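Local coordinates for ribonuclease VapC (Haemophilus influenzae, PDB 6NKL), which probably acts as the magnesium-dependent, RNA-cleaving toxin of a toxin-antitoxin pair, at residues N97-I102 with H116-F121. Sequence-based numbering, arbitrary orientation.
Sequences NNDLWI and HNVKEF
The first turn and a half of helix 97-109, held by the bonds from W101 N to N97 O and from I102 N to N98 O, brings D99 against a loop after strand 112-115 that turns into a 3-10 segment at residues 119-121, with F121 N bonded to V118 O at 3.2 Å. No direct hydrogen bond joins the two segments. F121 makes the closest approach: the edge of its ring comes up to the backbone carbonyl of D99, with CE1 3.5 Å from D99 O and the oxygen near the ring plane, while CZ lies 4.0 Å from D99 CB. The phenyl is brought there by a first torsion that leaves CG anti to the carbonyl carbon (chi1 -79°). V118 CG1 lies over the rim of one face of the same ring, 3.3 Å above its plane; that methyl is also 4.4 Å from D99 OD2. A water between the two carboxylates donates to D99 OD2 at 2.8 Å and to E120 OE2 at 2.9 Å. The stronger partner of D99 lies outside the two segments: its OD1 forms a salt bridge with a basic side chain of the other protein in the assembly. F121 also packs on D6 and on L113 of strand 112-115, placing its ring between the start of helix 97-109 and the predicted metal site, for which D6 and D99 are both predicted magnesium ligands. The hydrocarbon of the contact thus meets mainly the CB and backbone carbonyl of D99, while its carboxylate makes polar contacts, one oxygen with water and the other with the partner protein, consistent with that protein's basic group engaging a predicted magnesium ligand; the CE1 edge, probably slightly positive, faces the carbonyl oxygen of D99.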
loop_
_atom_site.group_PDB
_atom_site.type_symbol
_atom_site.label_atom_id
_atom_site.label_comp_id
_atom_site.label_asym_id
_atom_site.label_seq_id
_atom_site.Cartn_x
_atom_site.Cartn_y
_atom_site.Cartn_z
ATOM N N ASN B 97 -7.259 2.601 5.403
ATOM C CA ASN B 97 -6.070 1.825 5.049
ATOM C C ASN B 97 -5.186 2.593 4.086
ATOM O O ASN B 97 -3.962 2.628 4.258
ATOM C CB ASN B 97 -6.407 0.461 4.449
ATOM C CG ASN B 97 -5.138 -0.496 4.378
ATOM O OD1 ASN B 97 -4.930 -1.220 3.390
ATOM N ND2 ASN B 97 -4.296 -0.458 5.418
ATOM N N ASN B 98 -5.778 3.222 3.071
ATOM C CA ASN B 98 -4.968 3.965 2.114
ATOM C C ASN B 98 -4.388 5.230 2.743
ATOM O O ASN B 98 -3.256 5.611 2.433
ATOM C CB ASN B 98 -5.780 4.301 0.869
ATOM C CG ASN B 98 -5.863 3.122 -0.098
ATOM O OD1 ASN B 98 -5.039 2.209 -0.040
ATOM N ND2 ASN B 98 -6.834 3.150 -0.998
ATOM N N ASP B 99 -5.136 5.882 3.643
ATOM C CA ASP B 99 -4.571 7.007 4.382
ATOM C C ASP B 99 -3.386 6.556 5.216
ATOM O O ASP B 99 -2.387 7.273 5.340
ATOM C CB ASP B 99 -5.623 7.642 5.278
ATOM C CG ASP B 99 -6.557 8.619 4.512
ATOM O OD1 ASP B 99 -6.212 9.041 3.363
ATOM O OD2 ASP B 99 -7.630 8.981 5.085
ATOM N N LEU B 100 -3.469 5.357 5.787
ATOM C CA LEU B 100 -2.366 4.861 6.601
ATOM C C LEU B 100 -1.136 4.596 5.756
ATOM O O LEU B 100 -0.021 4.945 6.151
ATOM C CB LEU B 100 -2.760 3.582 7.317
ATOM C CG LEU B 100 -1.712 2.982 8.243
ATOM C CD1 LEU B 100 -1.346 3.984 9.328
ATOM C CD2 LEU B 100 -2.270 1.716 8.856
ATOM N N TRP B 101 -1.309 3.943 4.603
ATOM C CA TRP B 101 -0.166 3.731 3.725
ATOM C C TRP B 101 0.468 5.069 3.365
ATOM O O TRP B 101 1.685 5.199 3.374
ATOM C CB TRP B 101 -0.586 2.959 2.471
ATOM C CG TRP B 101 -0.643 1.487 2.677
ATOM C CD1 TRP B 101 -1.763 0.696 2.719
ATOM C CD2 TRP B 101 0.470 0.612 2.869
ATOM N NE1 TRP B 101 -1.411 -0.616 2.910
ATOM C CE2 TRP B 101 -0.044 -0.693 3.014
ATOM C CE3 TRP B 101 1.853 0.805 2.943
ATOM C CZ2 TRP B 101 0.776 -1.785 3.225
ATOM C CZ3 TRP B 101 2.659 -0.273 3.149
ATOM C CH2 TRP B 101 2.123 -1.558 3.291
ATOM N N ILE B 102 -0.353 6.093 3.113
ATOM C CA ILE B 102 0.159 7.396 2.706
ATOM C C ILE B 102 0.965 8.015 3.839
ATOM O O ILE B 102 2.110 8.451 3.646
ATOM C CB ILE B 102 -1.015 8.292 2.260
ATOM C CG1 ILE B 102 -1.596 7.785 0.951
ATOM C CG2 ILE B 102 -0.593 9.758 2.028
ATOM C CD1 ILE B 102 -2.918 8.454 0.595
ATOM N N HIS B 116 -6.104 17.630 4.035
ATOM C CA HIS B 116 -7.285 18.451 4.282
ATOM C C HIS B 116 -8.231 17.599 5.100
ATOM O O HIS B 116 -8.650 16.528 4.642
ATOM C CB HIS B 116 -7.978 18.885 2.990
ATOM C CG HIS B 116 -9.337 19.490 3.207
ATOM N ND1 HIS B 116 -9.516 20.731 3.788
ATOM C CD2 HIS B 116 -10.578 19.022 2.935
ATOM C CE1 HIS B 116 -10.808 21.004 3.851
ATOM N NE2 HIS B 116 -11.473 19.988 3.331
ATOM N N ASN B 117 -8.516 18.039 6.313
ATOM C CA ASN B 117 -9.593 17.461 7.103
ATOM C C ASN B 117 -9.383 15.963 7.360
ATOM O O ASN B 117 -10.281 15.137 7.171
ATOM C CB ASN B 117 -10.926 17.733 6.407
ATOM C CG ASN B 117 -12.098 17.713 7.357
ATOM O OD1 ASN B 117 -11.928 17.701 8.584
ATOM N ND2 ASN B 117 -13.306 17.712 6.794
ATOM N N VAL B 118 -8.182 15.610 7.807
ATOM C CA VAL B 118 -7.910 14.271 8.319
ATOM C C VAL B 118 -7.256 14.432 9.685
ATOM O O VAL B 118 -6.051 14.223 9.842
ATOM C CB VAL B 118 -7.020 13.461 7.357
ATOM C CG1 VAL B 118 -6.688 12.139 7.934
ATOM C CG2 VAL B 118 -7.726 13.264 6.013
ATOM N N LYS B 119 -8.036 14.834 10.681
ATOM C CA LYS B 119 -7.486 15.015 12.018
ATOM C C LYS B 119 -6.981 13.700 12.612
ATOM O O LYS B 119 -6.119 13.725 13.500
ATOM C CB LYS B 119 -8.553 15.659 12.921
ATOM C CG LYS B 119 -8.397 17.171 13.109
ATOM N N GLU B 120 -7.488 12.564 12.118
ATOM C CA GLU B 120 -7.015 11.252 12.546
ATOM C C GLU B 120 -5.505 11.156 12.572
ATOM O O GLU B 120 -4.940 10.412 13.385
ATOM C CB GLU B 120 -7.502 10.151 11.608
ATOM C CG GLU B 120 -8.934 10.037 11.397
ATOM C CD GLU B 120 -9.351 10.873 10.257
ATOM O OE1 GLU B 120 -9.389 12.092 10.472
ATOM O OE2 GLU B 120 -9.587 10.313 9.159
ATOM N N PHE B 121 -4.833 11.807 11.612
ATOM C CA PHE B 121 -3.384 11.658 11.495
ATOM C C PHE B 121 -2.656 12.053 12.765
ATOM O O PHE B 121 -1.490 11.671 12.943
ATOM C CB PHE B 121 -2.843 12.489 10.317
ATOM C CG PHE B 121 -3.044 11.844 8.950
ATOM C CD1 PHE B 121 -2.902 10.463 8.767
ATOM C CD2 PHE B 121 -3.351 12.624 7.858
ATOM C CE1 PHE B 121 -3.078 9.892 7.504
ATOM C CE2 PHE B 121 -3.511 12.068 6.605
ATOM C CZ PHE B 121 -3.373 10.700 6.429
HETATM O O HOH W 1 -8.443 8.095 7.605
#